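Local coordinates for protein putative uronate isomerase (Thermotoga maritima, PDB 4NAR) that probably acts as a racemase of lactate or a related hydroxy acid, although it has been named a putative uronate isomerase, at residues H36-R41 / E80-L85; I188-G193 / Y290-P295; H260-R266 / Y418-K423. One frame throughout, in Å; residues are numbered along the deposited sequence.

Contact 1: H36-R41 / E80-L85. With ACT (acetate ion), chain E; SO4 (sulfate ion), chain C.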
# COMPACT_ATOMS: atom_id res chain seq x y z
N HIS A 36 5.89 -10.10 5.75
CA HIS A 36 4.66 -9.56 6.34
C HIS A 36 4.50 -8.07 6.07
O HIS A 36 5.46 -7.40 5.67
CB HIS A 36 4.65 -9.79 7.87
CG HIS A 36 5.85 -9.21 8.57
ND1 HIS A 36 5.90 -7.91 9.02
CD2 HIS A 36 7.04 -9.77 8.88
CE1 HIS A 36 7.09 -7.69 9.57
NE2 HIS A 36 7.79 -8.80 9.51
N THR A 37 3.28 -7.58 6.29
CA THR A 37 2.95 -6.16 6.17
C THR A 37 3.55 -5.39 7.35
O THR A 37 4.02 -5.99 8.34
CB THR A 37 1.41 -5.95 6.14
OG1 THR A 37 0.82 -6.42 7.37
CG2 THR A 37 0.77 -6.70 4.96
N ASP A 38 3.54 -4.05 7.26
CA ASP A 38 4.19 -3.25 8.30
C ASP A 38 3.16 -2.57 9.22
O ASP A 38 1.96 -2.84 9.10
CB ASP A 38 5.17 -2.23 7.70
CG ASP A 38 4.48 -1.20 6.81
OD1 ASP A 38 3.25 -1.34 6.62
OD2 ASP A 38 5.17 -0.27 6.30
N TYR A 39 3.65 -1.70 10.12
CA TYR A 39 2.81 -1.05 11.14
C TYR A 39 1.68 -0.26 10.47
O TYR A 39 0.68 0.11 11.11
CB TYR A 39 3.65 -0.10 12.01
CG TYR A 39 4.07 1.17 11.27
CD1 TYR A 39 5.19 1.18 10.44
CD2 TYR A 39 3.31 2.34 11.37
CE1 TYR A 39 5.55 2.32 9.74
CE2 TYR A 39 3.67 3.49 10.67
CZ TYR A 39 4.79 3.47 9.86
OH TYR A 39 5.16 4.61 9.15
N THR A 40 1.87 -0.01 9.18
CA THR A 40 0.97 0.79 8.35
C THR A 40 -0.31 0.01 8.02
O THR A 40 -1.35 0.61 7.71
CB THR A 40 1.74 1.24 7.07
OG1 THR A 40 2.07 2.64 7.16
CG2 THR A 40 1.01 0.92 5.77
N ARG A 41 -0.24 -1.31 8.10
CA ARG A 41 -1.40 -2.16 7.81
C ARG A 41 -2.05 -2.71 9.07
O ARG A 41 -1.44 -3.49 9.81
CB ARG A 41 -1.00 -3.33 6.91
CG ARG A 41 -0.49 -2.90 5.54
CD ARG A 41 -1.65 -2.57 4.63
NE ARG A 41 -1.18 -2.43 3.25
CZ ARG A 41 -1.07 -3.44 2.39
NH1 ARG A 41 -1.40 -4.68 2.74
NH2 ARG A 41 -0.62 -3.19 1.15
N GLU A 80 7.50 -3.38 17.43
CA GLU A 80 6.46 -3.38 16.40
C GLU A 80 6.34 -4.72 15.65
O GLU A 80 5.23 -5.12 15.27
CB GLU A 80 6.67 -2.22 15.41
CG GLU A 80 6.63 -0.84 16.05
CD GLU A 80 6.87 0.26 15.03
OE1 GLU A 80 5.93 1.06 14.80
OE2 GLU A 80 7.99 0.34 14.45
N PHE A 81 7.47 -5.40 15.42
CA PHE A 81 7.42 -6.75 14.84
C PHE A 81 6.63 -7.66 15.76
O PHE A 81 5.80 -8.45 15.30
CB PHE A 81 8.83 -7.36 14.66
CG PHE A 81 9.60 -6.82 13.47
CD1 PHE A 81 9.49 -7.42 12.21
CD2 PHE A 81 10.49 -5.76 13.62
CE1 PHE A 81 10.23 -6.94 11.10
CE2 PHE A 81 11.24 -5.26 12.52
CZ PHE A 81 11.11 -5.85 11.27
N GLU A 82 6.93 -7.58 17.05
CA GLU A 82 6.25 -8.37 18.07
C GLU A 82 4.74 -8.16 18.00
O GLU A 82 3.98 -9.12 17.96
CB GLU A 82 6.73 -8.00 19.46
CG GLU A 82 8.20 -8.28 19.73
CD GLU A 82 8.59 -7.98 21.16
OE1 GLU A 82 9.05 -6.85 21.43
OE2 GLU A 82 8.46 -8.87 22.03
N LYS A 83 4.32 -6.89 17.98
CA LYS A 83 2.91 -6.57 17.89
C LYS A 83 2.30 -7.12 16.60
O LYS A 83 1.22 -7.71 16.62
CB LYS A 83 2.67 -5.05 18.01
CG LYS A 83 1.21 -4.64 17.70
CD LYS A 83 0.78 -3.35 18.39
CE LYS A 83 1.46 -2.11 17.79
NZ LYS A 83 0.91 -0.83 18.36
N LYS A 84 3.00 -6.93 15.49
CA LYS A 84 2.49 -7.36 14.18
C LYS A 84 2.36 -8.88 14.06
O LYS A 84 1.40 -9.39 13.47
CB LYS A 84 3.40 -6.84 13.07
CG LYS A 84 3.06 -7.37 11.69
CD LYS A 84 1.61 -7.08 11.34
CE LYS A 84 1.54 -6.10 10.21
NZ LYS A 84 0.98 -4.81 10.60
N LEU A 85 3.32 -9.60 14.63
CA LEU A 85 3.39 -11.04 14.40
C LEU A 85 2.73 -11.83 15.53
O LEU A 85 2.32 -12.99 15.33
CB LEU A 85 4.84 -11.46 14.22
CG LEU A 85 5.50 -10.80 13.00
CD1 LEU A 85 6.99 -11.13 12.85
CD2 LEU A 85 4.70 -11.17 11.72
C ACT E . 0.46 -5.87 0.59
O ACT E . -0.12 -5.29 -0.34
OXT ACT E . -0.15 -6.86 1.03
CH3 ACT E . 1.77 -5.38 1.13
S SO4 C . 0.05 0.46 1.12
O1 SO4 C . -0.30 -0.81 0.46
O2 SO4 C . 1.21 0.26 2.00
O3 SO4 C . 0.38 1.52 0.15
O4 SO4 C . -1.11 0.87 1.91
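The imidazole of His-36 carries Leu-85 on one face, where CD2 stands 4.1 Å from the ring centroid, and meets Phe-81 at its edge, with NE2 3.5 Å from Phe-81 CE1. The two rings are set rim to rim at 84°, neither covering the other. The rotation of the imidazole is fixed by two polar bonds: His-36 ND1 donates to Thr-37 O at 2.8 Å, and NE2 is hydrogen-bonded to Thr-66 OG1 on the neighbouring strand. The Arg-41 guanidinium points the other way and meets anions along its edge: NH2 gives a nearly straight bond of 2.6 Å to acetate O, and sulfate O1 also lies there.

Lys-84 ties the helix to the loop. Its CG leaves anti to the backbone N (chi1 173°), and three bends further along the chain swing NZ past Thr-37 into the type I turn Asp-38 to Arg-41. There NZ bonds to Asp-38 O at 2.7 Å, from above the carbonyl plane, and to Arg-41 O at 2.9 Å, in its plane. Arg-41 N reaches Asp-38 O from the opposite face. Helix 78-85 holds, through Lys-84, the turn whose Arg-41 reaches both ions. Probably from the crystallisation liquor, and bound also by His-154 and Lys-164 (sulfate) and Gly-150 N and Gly-161 N (acetate), they may mark where a substrate carboxylate binds, if this is a lactate racemase as its family suggests.

Contact 2: I188-G193 / Y290-P295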
# COMPACT_ATOMS: atom_id res chain seq x y z
N ILE A 188 -6.07 7.72 -10.44
CA ILE A 188 -6.92 7.13 -9.40
C ILE A 188 -8.39 6.93 -9.79
O ILE A 188 -8.90 5.79 -9.65
CB ILE A 188 -6.81 7.92 -8.07
CG1 ILE A 188 -5.41 7.73 -7.47
CG2 ILE A 188 -7.92 7.53 -7.09
CD1 ILE A 188 -5.15 8.60 -6.28
N PRO A 189 -9.07 8.00 -10.28
CA PRO A 189 -10.51 7.82 -10.57
C PRO A 189 -10.81 6.59 -11.44
O PRO A 189 -11.75 5.87 -11.13
CB PRO A 189 -10.90 9.11 -11.31
CG PRO A 189 -9.91 10.14 -10.78
CD PRO A 189 -8.62 9.37 -10.59
N LYS A 190 -10.01 6.34 -12.48
CA LYS A 190 -10.22 5.15 -13.31
C LYS A 190 -9.65 3.88 -12.67
O LYS A 190 -10.23 2.79 -12.78
CB LYS A 190 -9.60 5.33 -14.69
CG LYS A 190 -10.09 6.56 -15.42
CD LYS A 190 -10.77 6.21 -16.73
CE LYS A 190 -10.87 7.44 -17.65
NZ LYS A 190 -12.11 7.41 -18.50
N LEU A 191 -8.51 4.02 -12.00
CA LEU A 191 -7.72 2.86 -11.57
C LEU A 191 -8.19 2.19 -10.27
O LEU A 191 -8.36 0.96 -10.22
CB LEU A 191 -6.23 3.24 -11.48
CG LEU A 191 -5.22 2.09 -11.29
CD1 LEU A 191 -4.00 2.27 -12.20
CD2 LEU A 191 -4.79 1.97 -9.83
N ILE A 192 -8.39 2.98 -9.21
CA ILE A 192 -8.67 2.40 -7.89
C ILE A 192 -9.84 1.39 -7.92
O ILE A 192 -10.85 1.61 -8.60
CB ILE A 192 -8.90 3.50 -6.82
CG1 ILE A 192 -8.78 2.91 -5.41
CG2 ILE A 192 -10.24 4.23 -7.03
CD1 ILE A 192 -8.54 3.97 -4.32
N GLY A 193 -9.67 0.27 -7.22
CA GLY A 193 -10.68 -0.78 -7.21
C GLY A 193 -10.91 -1.54 -8.52
O GLY A 193 -11.99 -2.11 -8.72
N TYR A 290 -7.36 9.81 -1.74
CA TYR A 290 -7.54 8.82 -2.81
C TYR A 290 -8.90 8.12 -2.75
O TYR A 290 -9.52 7.86 -3.79
CB TYR A 290 -6.47 7.72 -2.79
CG TYR A 290 -5.06 8.18 -2.50
CD1 TYR A 290 -4.56 9.37 -3.03
CD2 TYR A 290 -4.22 7.41 -1.71
CE1 TYR A 290 -3.27 9.78 -2.76
CE2 TYR A 290 -2.92 7.81 -1.43
CZ TYR A 290 -2.45 9.00 -1.96
OH TYR A 290 -1.16 9.40 -1.68
N LYS A 291 -9.36 7.80 -1.54
CA LYS A 291 -10.60 7.01 -1.40
C LYS A 291 -11.85 7.80 -1.76
O LYS A 291 -12.94 7.23 -1.84
CB LYS A 291 -10.74 6.42 0.01
CG LYS A 291 -9.64 5.43 0.38
CD LYS A 291 -9.53 4.32 -0.65
CE LYS A 291 -9.25 2.98 0.01
NZ LYS A 291 -7.90 2.84 0.66
N LEU A 292 -11.69 9.10 -1.99
CA LEU A 292 -12.82 9.96 -2.31
C LEU A 292 -12.79 10.49 -3.75
O LEU A 292 -13.52 11.43 -4.08
CB LEU A 292 -12.89 11.11 -1.31
CG LEU A 292 -13.11 10.67 0.16
CD1 LEU A 292 -12.97 11.82 1.16
CD2 LEU A 292 -14.47 9.94 0.33
N GLN A 293 -11.97 9.89 -4.62
CA GLN A 293 -11.74 10.46 -5.96
C GLN A 293 -12.46 9.81 -7.14
O GLN A 293 -12.26 10.24 -8.29
CB GLN A 293 -10.24 10.53 -6.26
CG GLN A 293 -9.50 11.60 -5.46
CD GLN A 293 -8.05 11.72 -5.89
OE1 GLN A 293 -7.71 11.60 -7.08
NE2 GLN A 293 -7.17 11.95 -4.90
N ARG A 294 -13.28 8.79 -6.90
CA ARG A 294 -14.20 8.35 -7.95
C ARG A 294 -15.05 9.53 -8.44
O ARG A 294 -15.37 10.44 -7.66
CB ARG A 294 -15.06 7.17 -7.49
CG ARG A 294 -14.29 5.87 -7.66
CD ARG A 294 -15.16 4.65 -7.66
NE ARG A 294 -14.36 3.51 -8.09
CZ ARG A 294 -14.68 2.24 -7.88
NH1 ARG A 294 -15.81 1.93 -7.25
NH2 ARG A 294 -13.86 1.27 -8.29
N PRO A 295 -15.36 9.53 -9.74
CA PRO A 295 -16.06 10.71 -10.29
C PRO A 295 -17.43 10.87 -9.64
O PRO A 295 -18.15 9.87 -9.46
CB PRO A 295 -16.19 10.39 -11.78
CG PRO A 295 -16.00 8.91 -11.90
CD PRO A 295 -15.09 8.51 -10.77
O HOH W 1 -11.96 3.51 -10.06
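The short helix 188-191 and the residues that follow it dock against the type I turn Tyr-290 to Gln-293, and Arg-294, just beyond the turn, reaches back to bond the carbonyl of Ile-192, just past the helix. Its chain runs extended from CG to NE, so although CB starts away from the helix the guanidinium arrives beside Ile-192. NH2 donates to Ile-192 O at 3.0 Å with a bent N-H...O angle of 146°, the oxygen sitting somewhat out of the guanidinium plane. One water bridges the two segments: it accepts from Arg-294 NE at 3.1 Å and donates to Pro-189 O at 2.6 Å and also to Ile-192 O, which therefore has two donors. NH1 is held by Asp-421. With an alanine here, Ile-192 O would probably lose its direct donor, the water would be less firmly held and Asp-421 would be deprived of its charged mate.

Gly-193 follows with a positive phi, and a CB there would run into Arg-294 NH2. Below the polar end the packing is apolar. Ile-188 CD1 comes obliquely to the ring of Tyr-290, 3.4 Å from Tyr-290 CD1, while Ile-188 CG2 lies against Gln-293 CB; the Gln-293 amide goes on to Asn-355 O. The ring of Pro-189 sits on the turn backbone, CG 3.4 Å from Gln-293 O. Farther along, the side chains of Ile-192 and Lys-291 cross at about a right angle, Ile-192 CD1 3.8 Å from Lys-291 CD, and the lysine NZ continues to Gly-416 O. The arrangement is that of a helix-to-loop exit where Arg-294 and a water bridge Pro-189 O and Ile-192 O, joining helix 188-191 to the loop before strand 298-299.

Contact 3: H260-R266 / Y418-K423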
# COMPACT_ATOMS: atom_id res chain seq x y z
N HIS A 260 -15.61 -3.54 0.57
CA HIS A 260 -14.84 -2.32 0.82
C HIS A 260 -15.30 -1.06 0.07
O HIS A 260 -14.62 -0.03 0.09
CB HIS A 260 -13.35 -2.58 0.59
CG HIS A 260 -12.77 -3.61 1.51
ND1 HIS A 260 -11.76 -4.46 1.13
CD2 HIS A 260 -13.05 -3.92 2.80
CE1 HIS A 260 -11.43 -5.25 2.14
NE2 HIS A 260 -12.20 -4.93 3.17
N VAL A 261 -16.45 -1.13 -0.58
CA VAL A 261 -17.01 0.05 -1.22
C VAL A 261 -18.24 0.60 -0.48
O VAL A 261 -19.24 -0.10 -0.32
CB VAL A 261 -17.32 -0.19 -2.72
CG1 VAL A 261 -17.92 1.07 -3.37
CG2 VAL A 261 -16.06 -0.61 -3.46
N LYS A 262 -18.14 1.85 -0.02
CA LYS A 262 -19.26 2.59 0.55
C LYS A 262 -19.98 3.40 -0.52
O LYS A 262 -19.35 4.06 -1.36
CB LYS A 262 -18.78 3.56 1.65
CG LYS A 262 -18.16 2.89 2.89
CD LYS A 262 -19.15 1.98 3.59
CE LYS A 262 -18.67 1.62 5.00
NZ LYS A 262 -19.56 0.58 5.62
N TYR A 263 -21.31 3.35 -0.50
CA TYR A 263 -22.08 4.10 -1.49
C TYR A 263 -22.79 5.29 -0.87
O TYR A 263 -23.28 5.21 0.26
CB TYR A 263 -23.08 3.19 -2.22
CG TYR A 263 -22.41 2.13 -3.06
CD1 TYR A 263 -22.12 0.88 -2.53
CD2 TYR A 263 -22.05 2.39 -4.38
CE1 TYR A 263 -21.49 -0.10 -3.29
CE2 TYR A 263 -21.41 1.42 -5.15
CZ TYR A 263 -21.14 0.18 -4.61
OH TYR A 263 -20.51 -0.79 -5.37
N ILE A 264 -22.82 6.39 -1.61
CA ILE A 264 -23.58 7.58 -1.23
C ILE A 264 -24.37 8.04 -2.44
O ILE A 264 -24.08 7.64 -3.56
CB ILE A 264 -22.67 8.72 -0.73
CG1 ILE A 264 -21.79 9.23 -1.88
CG2 ILE A 264 -21.85 8.25 0.46
CD1 ILE A 264 -20.92 10.42 -1.51
N ASP A 265 -25.37 8.89 -2.22
CA ASP A 265 -26.26 9.27 -3.32
C ASP A 265 -26.08 10.72 -3.79
O ASP A 265 -26.47 11.08 -4.91
CB ASP A 265 -27.71 8.98 -2.94
CG ASP A 265 -27.92 8.93 -1.45
OD1 ASP A 265 -27.84 10.01 -0.80
OD2 ASP A 265 -28.14 7.82 -0.92
N ARG A 266 -25.48 11.55 -2.93
CA ARG A 266 -25.20 12.94 -3.28
C ARG A 266 -23.71 13.18 -3.19
O ARG A 266 -23.06 12.67 -2.27
CB ARG A 266 -25.92 13.86 -2.30
CG ARG A 266 -26.25 15.25 -2.84
CD ARG A 266 -27.44 15.83 -2.07
NE ARG A 266 -28.25 14.76 -1.49
CZ ARG A 266 -28.40 14.55 -0.19
NH1 ARG A 266 -27.83 15.36 0.69
NH2 ARG A 266 -29.15 13.53 0.24
N TYR A 418 -12.12 2.75 3.43
CA TYR A 418 -13.15 2.39 2.45
C TYR A 418 -13.14 3.24 1.18
O TYR A 418 -12.89 4.45 1.25
CB TYR A 418 -14.53 2.44 3.09
CG TYR A 418 -14.70 1.33 4.08
CD1 TYR A 418 -14.16 1.43 5.35
CD2 TYR A 418 -15.34 0.14 3.73
CE1 TYR A 418 -14.27 0.39 6.26
CE2 TYR A 418 -15.46 -0.91 4.63
CZ TYR A 418 -14.92 -0.78 5.90
OH TYR A 418 -15.02 -1.80 6.82
N LEU A 419 -13.43 2.60 0.04
CA LEU A 419 -13.60 3.29 -1.24
C LEU A 419 -15.04 3.82 -1.31
O LEU A 419 -15.99 3.07 -1.06
CB LEU A 419 -13.41 2.31 -2.39
CG LEU A 419 -12.71 2.72 -3.69
CD1 LEU A 419 -13.27 1.88 -4.85
CD2 LEU A 419 -12.79 4.21 -3.98
N TYR A 420 -15.20 5.09 -1.64
CA TYR A 420 -16.53 5.66 -1.79
C TYR A 420 -16.99 5.69 -3.24
O TYR A 420 -16.18 5.93 -4.16
CB TYR A 420 -16.59 7.05 -1.14
CG TYR A 420 -16.79 6.93 0.35
CD1 TYR A 420 -15.72 6.63 1.20
CD2 TYR A 420 -18.05 7.07 0.90
CE1 TYR A 420 -15.91 6.50 2.56
CE2 TYR A 420 -18.25 6.94 2.26
CZ TYR A 420 -17.19 6.65 3.09
OH TYR A 420 -17.40 6.52 4.44
N ASP A 421 -18.27 5.40 -3.47
CA ASP A 421 -18.84 5.50 -4.81
C ASP A 421 -20.26 6.09 -4.75
O ASP A 421 -20.91 6.07 -3.69
CB ASP A 421 -18.83 4.14 -5.52
CG ASP A 421 -18.63 4.27 -7.03
OD1 ASP A 421 -18.84 5.40 -7.57
OD2 ASP A 421 -18.27 3.26 -7.69
N LEU A 422 -20.72 6.64 -5.88
CA LEU A 422 -22.08 7.16 -6.00
C LEU A 422 -23.07 6.02 -6.29
O LEU A 422 -22.86 5.23 -7.22
CB LEU A 422 -22.17 8.20 -7.13
CG LEU A 422 -21.93 9.67 -6.80
CD1 LEU A 422 -22.14 10.53 -8.05
CD2 LEU A 422 -22.84 10.13 -5.67
N LYS A 423 -24.14 5.96 -5.50
CA LYS A 423 -25.10 4.85 -5.58
C LYS A 423 -26.14 5.06 -6.67
O LYS A 423 -26.02 5.97 -7.49
CB LYS A 423 -25.78 4.61 -4.23
CG LYS A 423 -27.26 4.91 -4.20
CD LYS A 423 -27.89 4.28 -2.95
CE LYS A 423 -27.27 4.84 -1.67
NZ LYS A 423 -27.73 4.15 -0.41
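Val-261 to Ile-264 and Leu-419 to Leu-422 pair as parallel strands in exact step, twisted by 34°, with five backbone hydrogen bonds running from Leu-419 N to His-260 O at one end to Lys-423 N to Ile-264 O at the other. Lys-262 sits astride Tyr-420, giving its N-H to Leu-419 O at 2.7 Å and taking Asp-421 N on its own carbonyl; Ile-264 does the same around Leu-422, and CA-H...O contacts join the N-H bonds on the same carbonyls.

On the face of Lys-262 and Tyr-420, the lysine chain lies over two rings. Its CB stands 3.7 Å from the centroid of the Tyr-420 ring, and a bend at chi2 (-61°) turns the outer chain over Tyr-418. CE comes within 4.1 Å of that centroid, and Lys-262 NZ, 4.8 Å from the Tyr-418 ring centroid, makes a cation-pi contact. Ile-264 CG2 meets Tyr-420 at its edge instead. This is a two-stranded parallel sheet built from distant parts of the chain: strand 261-264 follows helix 241-259 directly, and its partner ends the modelled chain. His-260 NE2 and Tyr-418 OH tie its start to strand 217-227, through Tyr-225 O and Glu-227 O.

The other face carries Val-261, Tyr-263, Leu-419 and Asp-421. The Tyr-263 ring runs alongside Asp-421, its CE2 3.8 Å from Asp-421 CB, with ring and carboxylate planes only 11° apart, and Val-261 CG1 lies over one face of the ring, near the rim. Asp-421 OD1 takes Leu-422 N at 2.8 Å, while OD2 belongs to Arg-294. At the solvent-exposed end, Asp-265 OD2 and Lys-423 NZ form a long salt bridge of 3.7 Å.

Overall arrangement
Contacts 2 and 3 form one continuous region, their centres 11 Å apart and their segments alternating along the chain. The joint is Arg-294, whose NH1 makes a 2.8 Å salt bridge to Asp-421 OD2, so one arginine joins the exit of helix 188-191 to strand 419-422; Lys-291 O and Tyr-420 N, 3.1 Å apart, probably add a backbone bond. Contact 1 stands apart, closing in sequence before the others open. Its centre is 27 Å from that of contact 2 and 29 Å from that of contact 3, with nearest atoms about 9 and 10 Å away. Only contact 1 touches the sulfate and acetate, which may mark the substrate pocket.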